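Local coordinates for arginase, mitochondrial (Medicago truncatula, PDB 6VSS), which hydrolyses L-arginine to urea and L-ornithine at a two-manganese centre, and also converts agmatine to putrescine and urea, at residues D184-L189 with H283-G288; L289-I294 with A328-R333. All blocks are in the same frame, centred on the assembly; numbering follows the deposited sequence.

How the contacts relate
Two contacts in series show how an alpha/beta fold carries its active site on loops and packs two of its helices together beside the sheet. From the N terminus, the chain leaves strand 178-183 and at once enters 184-189, which waits 94 residues for 283-288; contact 1 thereby closes a long loop that takes in strands 213-221, 238-241 and 264-269. The second closure starts where the first ends, since 289-294 adjoins 283-288 in sequence. Contact 2 then spans 34 residues, including strand 305-311, and joins helix 291-300 to helix 323-339. The two neither nest nor cross, and their centres lie about 15 Å apart. One continuous run, 283-294, thus supplies a segment to each.

Contact 1. Residues D184-L189 with H283-G288; sequences DAHPDL and HHEPGG. With MN (manganese (II) ion), chain I; MN (manganese (II) ion), chain J.
The contact lies in the binuclear manganese site of the arginase fold, where His186, in the metal-binding loop after strand 178-183, meets Glu285 and His283 of a second loop. His186 is bonded at both ring nitrogens. ND1 of His186 coordinates the manganese of chain I at 2.3 Å, while His186 NE2 donates to Glu285 OE2 at 3.0 Å and 166°. The carboxylate oxygen sits at the edge of the imidazole, almost in its plane, but the N-H reaches it from above the carboxylate plane, the two planes standing 81° apart. Glu285 CG, placed beside the backbone N by chi1, packs 3.8 Å from Ala185 CB, and a bend at chi2 (-74°) then turns the carboxylate to the ring nitrogen. That same methyl lies over the rim of one imidazole face. From the same loop as Glu285, His283 brings its CB within 3.5 Å of His186 CE1; the two rings meet obliquely, and His283 ND1 turns to a backbone oxygen of Ser96 in a neighbouring subunit.

Asp184 bridges the metals, OD1 to chain I and OD2 to chain J, and its OD1 also accepts a hydrogen bond from the backbone N-H of His186 in an Asx turn. Asp188 OD2 binds the chain J manganese at 2.2 Å, and its OD1 accepts one from the water that bridges both ions. His160, Asp269 and Asp271 complete the site. With metal and carboxylate on its two nitrogens, the His186 ring is fixed in rotation, and second-shell Glu285 would be expected to make the imidazole a stronger donor to manganese.

Contact 2. Residues L289-I294 with A328-R333; sequences LLFRDI and AAKLVR
Phe291 reaches from the first turn of its helix to Lys330 and Leu331, and the far end of its ring does the touching. CZ of Phe291 lies 3.4 Å from Lys330 CG, and CE2 runs on past CD of the lysine, so the aliphatic chain crosses the ring end at a slant. On the other side of CZ, Phe291 CE1 meets Leu331 CD2 at 3.6 Å, with these two side chains sliding past one another in opposite directions. Leu331 CD2 also receives Ile294 CG2 at 4.0 Å, one turn farther along. The ring gets there because Phe291 CG is anti to its backbone N (chi1 -167°).

Away from the interface, at the start of the helix that carries Phe291, Asp293 OD2 accepts a hydrogen bond from the backbone N-H of Leu290 at 2.9 Å, on its anti side, tying the N-cap residue to the first turn. The chain of Lys330, extended beyond CG, carries NZ past the ring to a salt bridge with Glu102, whose other carboxylate oxygen pairs with Arg292, so one carboxylate holds both basic ends. Lys330 NZ and Arg292 NH2 also reach backbone oxygens of Pro286 and Gly287 in a neighbouring subunit, extending the contact to the hexamer interface. The whole is helix-to-helix packing in the layer that flanks the parallel sheet of the arginase alpha/beta fold, where helices 291-300 and 323-339 lie on either side of strand 305-311 in sequence.

Contact 1. Residues D184-L189 with H283-G288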
ATOM      1  N   ASP B 184     -14.533 -21.752  -8.817  1.00 25.84           N
ATOM      2  CA  ASP B 184     -13.574 -21.873  -7.701  1.00 26.22           C
ATOM      3  C   ASP B 184     -12.168 -22.171  -8.237  1.00 25.66           C
ATOM      4  O   ASP B 184     -12.078 -22.835  -9.238  1.00 26.21           O
ATOM      5  CB  ASP B 184     -14.096 -22.960  -6.779  1.00 25.99           C
ATOM      6  CG  ASP B 184     -13.722 -22.747  -5.331  1.00 26.43           C
ATOM      7  OD1 ASP B 184     -12.641 -22.181  -5.031  1.00 27.77           O
ATOM      8  OD2 ASP B 184     -14.591 -23.040  -4.537  1.00 29.49           O
ATOM      9  N   ALA B 185     -11.107 -21.752  -7.558  1.00 25.25           N
ATOM     10  CA  ALA B 185      -9.753 -22.333  -7.740  1.00 25.43           C
ATOM     11  C   ALA B 185      -9.703 -23.768  -7.186  1.00 26.61           C
ATOM     12  O   ALA B 185      -8.829 -24.568  -7.665  1.00 25.82           O
ATOM     13  CB  ALA B 185      -8.707 -21.463  -7.103  1.00 24.86           C
ATOM     14  N   HIS B 186     -10.599 -24.117  -6.258  1.00 26.86           N
ATOM     15  CA  HIS B 186     -10.462 -25.284  -5.351  1.00 28.14           C
ATOM     16  C   HIS B 186     -11.723 -26.106  -5.462  1.00 28.08           C
ATOM     17  O   HIS B 186     -12.807 -25.558  -5.492  1.00 26.25           O
ATOM     18  CB  HIS B 186     -10.306 -24.875  -3.875  1.00 29.64           C
ATOM     19  CG  HIS B 186      -9.286 -23.816  -3.648  1.00 29.37           C
ATOM     20  ND1 HIS B 186      -9.616 -22.448  -3.498  1.00 30.52           N
ATOM     21  CD2 HIS B 186      -7.933 -23.920  -3.581  1.00 30.26           C
ATOM     22  CE1 HIS B 186      -8.451 -21.787  -3.390  1.00 29.59           C
ATOM     23  NE2 HIS B 186      -7.410 -22.659  -3.411  1.00 29.38           N
ATOM     24  N   PRO B 187     -11.647 -27.435  -5.645  1.00 29.62           N
ATOM     25  CA  PRO B 187     -12.883 -28.203  -5.789  1.00 29.90           C
ATOM     26  C   PRO B 187     -13.801 -28.132  -4.556  1.00 30.74           C
ATOM     27  O   PRO B 187     -14.971 -28.457  -4.684  1.00 31.66           O
ATOM     28  CB  PRO B 187     -12.400 -29.637  -6.075  1.00 30.56           C
ATOM     29  CG  PRO B 187     -10.972 -29.473  -6.615  1.00 31.22           C
ATOM     30  CD  PRO B 187     -10.430 -28.227  -5.922  1.00 30.79           C
ATOM     31  N   ASP B 188     -13.254 -27.871  -3.374  1.00 30.94           N
ATOM     32  CA  ASP B 188     -13.997 -27.934  -2.094  1.00 31.88           C
ATOM     33  C   ASP B 188     -14.733 -29.272  -1.945  1.00 33.37           C
ATOM     34  O   ASP B 188     -15.814 -29.265  -1.369  1.00 31.66           O
ATOM     35  CB  ASP B 188     -14.982 -26.784  -1.980  1.00 33.21           C
ATOM     36  CG  ASP B 188     -14.331 -25.419  -1.825  1.00 34.62           C
ATOM     37  OD1 ASP B 188     -13.089 -25.392  -1.629  1.00 32.41           O
ATOM     38  OD2 ASP B 188     -15.090 -24.420  -1.838  1.00 37.52           O
ATOM     39  N   LEU B 189     -14.059 -30.390  -2.253  1.00 36.04           N
ATOM     40  CA  LEU B 189     -14.660 -31.751  -2.202  1.00 37.00           C
ATOM     41  C   LEU B 189     -13.941 -32.684  -1.217  1.00 37.88           C
ATOM     42  O   LEU B 189     -14.254 -33.864  -1.243  1.00 37.06           O
ATOM     43  CB  LEU B 189     -14.624 -32.316  -3.619  1.00 36.64           C
ATOM     44  CG  LEU B 189     -15.808 -31.889  -4.477  1.00 37.25           C
ATOM     45  CD1 LEU B 189     -15.529 -32.131  -5.958  1.00 38.35           C
ATOM     46  CD2 LEU B 189     -17.073 -32.633  -4.048  1.00 36.74           C
ATOM     47  N   HIS B 283      -6.895 -17.322  -0.332  1.00 24.89           N
ATOM     48  CA  HIS B 283      -6.035 -18.317  -1.012  1.00 25.70           C
ATOM     49  C   HIS B 283      -5.677 -17.769  -2.378  1.00 25.01           C
ATOM     50  O   HIS B 283      -6.382 -18.066  -3.299  1.00 25.68           O
ATOM     51  CB  HIS B 283      -6.780 -19.662  -1.112  1.00 26.90           C
ATOM     52  CG  HIS B 283      -7.114 -20.183   0.230  1.00 29.23           C
ATOM     53  ND1 HIS B 283      -6.221 -20.952   0.956  1.00 32.14           N
ATOM     54  CD2 HIS B 283      -8.186 -19.974   1.027  1.00 32.22           C
ATOM     55  CE1 HIS B 283      -6.750 -21.239   2.139  1.00 34.19           C
ATOM     56  NE2 HIS B 283      -7.956 -20.638   2.219  1.00 34.05           N
ATOM     57  N   HIS B 284      -4.598 -17.028  -2.510  1.00 25.70           N
ATOM     58  CA  HIS B 284      -4.084 -16.623  -3.840  1.00 26.59           C
ATOM     59  C   HIS B 284      -3.680 -17.886  -4.654  1.00 27.14           C
ATOM     60  O   HIS B 284      -2.891 -18.672  -4.151  1.00 26.39           O
ATOM     61  CB  HIS B 284      -2.945 -15.637  -3.690  1.00 26.55           C
ATOM     62  CG  HIS B 284      -3.354 -14.314  -3.199  1.00 28.71           C
ATOM     63  ND1 HIS B 284      -2.558 -13.571  -2.354  1.00 30.97           N
ATOM     64  CD2 HIS B 284      -4.445 -13.566  -3.416  1.00 29.64           C
ATOM     65  CE1 HIS B 284      -3.179 -12.474  -2.013  1.00 30.11           C
ATOM     66  NE2 HIS B 284      -4.316 -12.422  -2.681  1.00 29.00           N
ATOM     67  N   GLU B 285      -4.214 -18.107  -5.865  1.00 27.38           N
ATOM     68  CA  GLU B 285      -3.778 -19.249  -6.730  1.00 27.08           C
ATOM     69  C   GLU B 285      -3.504 -18.701  -8.123  1.00 24.97           C
ATOM     70  O   GLU B 285      -4.425 -18.565  -8.913  1.00 24.20           O
ATOM     71  CB  GLU B 285      -4.853 -20.346  -6.815  1.00 28.79           C
ATOM     72  CG  GLU B 285      -5.268 -20.918  -5.478  1.00 30.84           C
ATOM     73  CD  GLU B 285      -4.265 -21.854  -4.824  1.00 33.65           C
ATOM     74  OE1 GLU B 285      -3.312 -22.263  -5.536  1.00 35.04           O
ATOM     75  OE2 GLU B 285      -4.441 -22.168  -3.581  1.00 33.94           O
ATOM     76  N   PRO B 286      -2.257 -18.364  -8.487  1.00 24.35           N
ATOM     77  CA  PRO B 286      -2.014 -17.755  -9.799  1.00 24.77           C
ATOM     78  C   PRO B 286      -2.452 -18.657 -10.953  1.00 25.04           C
ATOM     79  O   PRO B 286      -2.516 -19.884 -10.815  1.00 27.27           O
ATOM     80  CB  PRO B 286      -0.511 -17.470  -9.829  1.00 24.49           C
ATOM     81  CG  PRO B 286      -0.172 -17.334  -8.334  1.00 24.71           C
ATOM     82  CD  PRO B 286      -1.060 -18.365  -7.632  1.00 24.49           C
ATOM     83  N   GLY B 287      -2.852 -18.021 -12.033  1.00 24.83           N
ATOM     84  CA  GLY B 287      -3.327 -18.709 -13.250  1.00 24.88           C
ATOM     85  C   GLY B 287      -4.834 -18.905 -13.282  1.00 24.74           C
ATOM     86  O   GLY B 287      -5.241 -19.939 -13.840  1.00 25.15           O
ATOM     87  N   GLY B 288      -5.623 -17.906 -12.836  1.00 23.90           N
ATOM     88  CA  GLY B 288      -7.056 -18.059 -12.619  1.00 24.04           C
ATOM     89  C   GLY B 288      -7.843 -17.501 -13.783  1.00 24.18           C
ATOM     90  O   GLY B 288      -7.239 -17.050 -14.757  1.00 24.73           O
TER
HETATM   91 MN    MN I 401     -11.582 -21.227  -3.308  1.00 29.23          MN
HETATM   92 MN    MN J 402     -14.315 -22.499  -2.489  1.00 34.73          MN
HETATM   93  O   HOH W   1     -12.319 -22.916  -2.171  1.00 29.70           O

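Contact 2. Residues L289-I294 with A328-R333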
ATOM      1  N   LEU B 289      -9.144 -17.423 -13.627  1.00 24.11           N
ATOM      2  CA  LEU B 289     -10.075 -16.840 -14.636  1.00 24.14           C
ATOM      3  C   LEU B 289      -9.899 -15.318 -14.760  1.00 24.51           C
ATOM      4  O   LEU B 289      -9.524 -14.654 -13.771  1.00 23.49           O
ATOM      5  CB  LEU B 289     -11.493 -17.171 -14.231  1.00 23.25           C
ATOM      6  CG  LEU B 289     -11.800 -18.657 -14.180  1.00 23.55           C
ATOM      7  CD1 LEU B 289     -13.123 -18.914 -13.493  1.00 24.06           C
ATOM      8  CD2 LEU B 289     -11.800 -19.237 -15.556  1.00 24.16           C
ATOM      9  N   LEU B 290     -10.216 -14.786 -15.916  1.00 25.04           N
ATOM     10  CA  LEU B 290     -10.409 -13.331 -16.050  1.00 26.58           C
ATOM     11  C   LEU B 290     -11.865 -13.052 -15.737  1.00 26.07           C
ATOM     12  O   LEU B 290     -12.716 -13.974 -15.760  1.00 25.87           O
ATOM     13  CB  LEU B 290     -10.041 -12.838 -17.450  1.00 28.10           C
ATOM     14  CG  LEU B 290      -8.660 -13.244 -17.956  1.00 28.46           C
ATOM     15  CD1 LEU B 290      -8.514 -12.821 -19.421  1.00 28.85           C
ATOM     16  CD2 LEU B 290      -7.582 -12.628 -17.077  1.00 28.44           C
ATOM     17  N   PHE B 291     -12.120 -11.812 -15.371  1.00 26.23           N
ATOM     18  CA  PHE B 291     -13.462 -11.377 -14.944  1.00 27.58           C
ATOM     19  C   PHE B 291     -14.516 -11.760 -16.011  1.00 27.71           C
ATOM     20  O   PHE B 291     -15.570 -12.361 -15.684  1.00 27.23           O
ATOM     21  CB  PHE B 291     -13.476  -9.886 -14.596  1.00 27.34           C
ATOM     22  CG  PHE B 291     -14.746  -9.522 -13.877  1.00 27.71           C
ATOM     23  CD1 PHE B 291     -14.846  -9.640 -12.500  1.00 28.91           C
ATOM     24  CD2 PHE B 291     -15.883  -9.144 -14.575  1.00 29.62           C
ATOM     25  CE1 PHE B 291     -16.027  -9.337 -11.821  1.00 28.56           C
ATOM     26  CE2 PHE B 291     -17.066  -8.843 -13.897  1.00 29.85           C
ATOM     27  CZ  PHE B 291     -17.137  -8.948 -12.527  1.00 28.52           C
ATOM     28  N   ARG B 292     -14.192 -11.465 -17.257  1.00 29.20           N
ATOM     29  CA  ARG B 292     -15.017 -11.674 -18.469  1.00 31.18           C
ATOM     30  C   ARG B 292     -15.223 -13.179 -18.707  1.00 31.86           C
ATOM     31  O   ARG B 292     -16.136 -13.541 -19.411  1.00 33.19           O
ATOM     32  CB  ARG B 292     -14.262 -10.849 -19.523  1.00 32.75           C
ATOM     33  CG  ARG B 292     -14.806 -10.872 -20.937  1.00 35.11           C
ATOM     34  CD  ARG B 292     -16.019 -10.012 -21.223  1.00 35.05           C
ATOM     35  NE  ARG B 292     -16.006  -8.777 -20.458  1.00 34.85           N
ATOM     36  CZ  ARG B 292     -17.107  -8.090 -20.082  1.00 35.10           C
ATOM     37  NH1 ARG B 292     -18.317  -8.536 -20.377  1.00 33.96           N
ATOM     38  NH2 ARG B 292     -16.981  -6.975 -19.366  1.00 34.39           N
ATOM     39  N   ASP B 293     -14.396 -14.078 -18.191  1.00 30.87           N
ATOM     40  CA  ASP B 293     -14.678 -15.529 -18.396  1.00 30.64           C
ATOM     41  C   ASP B 293     -15.921 -15.914 -17.585  1.00 29.13           C
ATOM     42  O   ASP B 293     -16.822 -16.575 -18.100  1.00 28.19           O
ATOM     43  CB  ASP B 293     -13.524 -16.422 -17.921  1.00 32.17           C
ATOM     44  CG  ASP B 293     -12.280 -16.412 -18.776  1.00 32.28           C
ATOM     45  OD1 ASP B 293     -12.404 -16.623 -19.969  1.00 33.67           O
ATOM     46  OD2 ASP B 293     -11.202 -16.252 -18.215  1.00 32.31           O
ATOM     47  N   ILE B 294     -16.002 -15.482 -16.337  1.00 27.43           N
ATOM     48  CA  ILE B 294     -17.215 -15.765 -15.511  1.00 27.95           C
ATOM     49  C   ILE B 294     -18.456 -15.150 -16.211  1.00 28.90           C
ATOM     50  O   ILE B 294     -19.553 -15.785 -16.199  1.00 26.55           O
ATOM     51  CB  ILE B 294     -17.033 -15.238 -14.078  1.00 27.45           C
ATOM     52  CG1 ILE B 294     -15.781 -15.854 -13.434  1.00 27.86           C
ATOM     53  CG2 ILE B 294     -18.278 -15.510 -13.246  1.00 28.10           C
ATOM     54  CD1 ILE B 294     -15.666 -15.642 -11.969  1.00 27.91           C
ATOM     55  N   ALA B 328     -16.402  -8.352  -6.419  1.00 20.41           N
ATOM     56  CA  ALA B 328     -17.470  -9.158  -5.778  1.00 20.75           C
ATOM     57  C   ALA B 328     -18.859  -8.516  -6.061  1.00 21.31           C
ATOM     58  O   ALA B 328     -19.798  -9.236  -6.368  1.00 21.14           O
ATOM     59  CB  ALA B 328     -17.127  -9.236  -4.313  1.00 20.34           C
ATOM     60  N   ALA B 329     -18.968  -7.188  -5.968  1.00 22.01           N
ATOM     61  CA  ALA B 329     -20.228  -6.428  -6.150  1.00 22.44           C
ATOM     62  C   ALA B 329     -20.731  -6.609  -7.589  1.00 23.56           C
ATOM     63  O   ALA B 329     -21.901  -6.973  -7.767  1.00 23.63           O
ATOM     64  CB  ALA B 329     -20.008  -4.990  -5.808  1.00 22.17           C
ATOM     65  N   LYS B 330     -19.824  -6.560  -8.576  1.00 24.99           N
ATOM     66  CA  LYS B 330     -20.170  -6.811  -9.987  1.00 25.84           C
ATOM     67  C   LYS B 330     -20.570  -8.274 -10.224  1.00 25.49           C
ATOM     68  O   LYS B 330     -21.490  -8.496 -10.986  1.00 24.72           O
ATOM     69  CB  LYS B 330     -19.035  -6.405 -10.913  1.00 26.78           C
ATOM     70  CG  LYS B 330     -19.474  -6.483 -12.368  1.00 27.44           C
ATOM     71  CD  LYS B 330     -18.694  -5.617 -13.345  1.00 28.34           C
ATOM     72  CE  LYS B 330     -19.240  -5.775 -14.761  1.00 29.88           C
ATOM     73  NZ  LYS B 330     -18.687  -4.757 -15.679  1.00 31.29           N
ATOM     74  N   LEU B 331     -19.886  -9.247  -9.629  1.00 25.59           N
ATOM     75  CA  LEU B 331     -20.364 -10.666  -9.654  1.00 25.76           C
ATOM     76  C   LEU B 331     -21.780 -10.741  -9.080  1.00 25.47           C
ATOM     77  O   LEU B 331     -22.608 -11.418  -9.691  1.00 26.14           O
ATOM     78  CB  LEU B 331     -19.396 -11.622  -8.946  1.00 25.30           C
ATOM     79  CG  LEU B 331     -17.977 -11.635  -9.532  1.00 25.62           C
ATOM     80  CD1 LEU B 331     -17.039 -12.381  -8.609  1.00 25.70           C
ATOM     81  CD2 LEU B 331     -17.970 -12.252 -10.922  1.00 25.55           C
ATOM     82  N   VAL B 332     -22.067 -10.061  -7.979  1.00 25.86           N
ATOM     83  CA  VAL B 332     -23.430 -10.084  -7.364  1.00 26.17           C
ATOM     84  C   VAL B 332     -24.416  -9.466  -8.357  1.00 25.85           C
ATOM     85  O   VAL B 332     -25.504 -10.040  -8.557  1.00 24.16           O
ATOM     86  CB  VAL B 332     -23.495  -9.400  -5.979  1.00 26.63           C
ATOM     87  CG1 VAL B 332     -24.871  -9.515  -5.370  1.00 26.38           C
ATOM     88  CG2 VAL B 332     -22.543 -10.066  -4.996  1.00 27.88           C
ATOM     89  N   ARG B 333     -24.067  -8.337  -8.959  1.00 26.13           N
ATOM     90  CA  ARG B 333     -24.983  -7.598  -9.866  1.00 27.61           C
ATOM     91  C   ARG B 333     -25.322  -8.478 -11.073  1.00 27.37           C
ATOM     92  O   ARG B 333     -26.483  -8.573 -11.439  1.00 28.28           O
ATOM     93  CB  ARG B 333     -24.376  -6.267 -10.307  1.00 28.60           C
ATOM     94  CG  ARG B 333     -24.477  -5.197  -9.229  1.00 29.97           C
ATOM     95  CD  ARG B 333     -23.382  -4.143  -9.324  1.00 32.15           C
ATOM     96  NE  ARG B 333     -23.442  -3.445 -10.599  1.00 34.39           N
ATOM     97  CZ  ARG B 333     -23.473  -2.132 -10.778  1.00 36.40           C
ATOM     98  NH1 ARG B 333     -23.487  -1.305  -9.752  1.00 38.52           N
ATOM     99  NH2 ARG B 333     -23.612  -1.655 -12.002  1.00 38.53           N
TER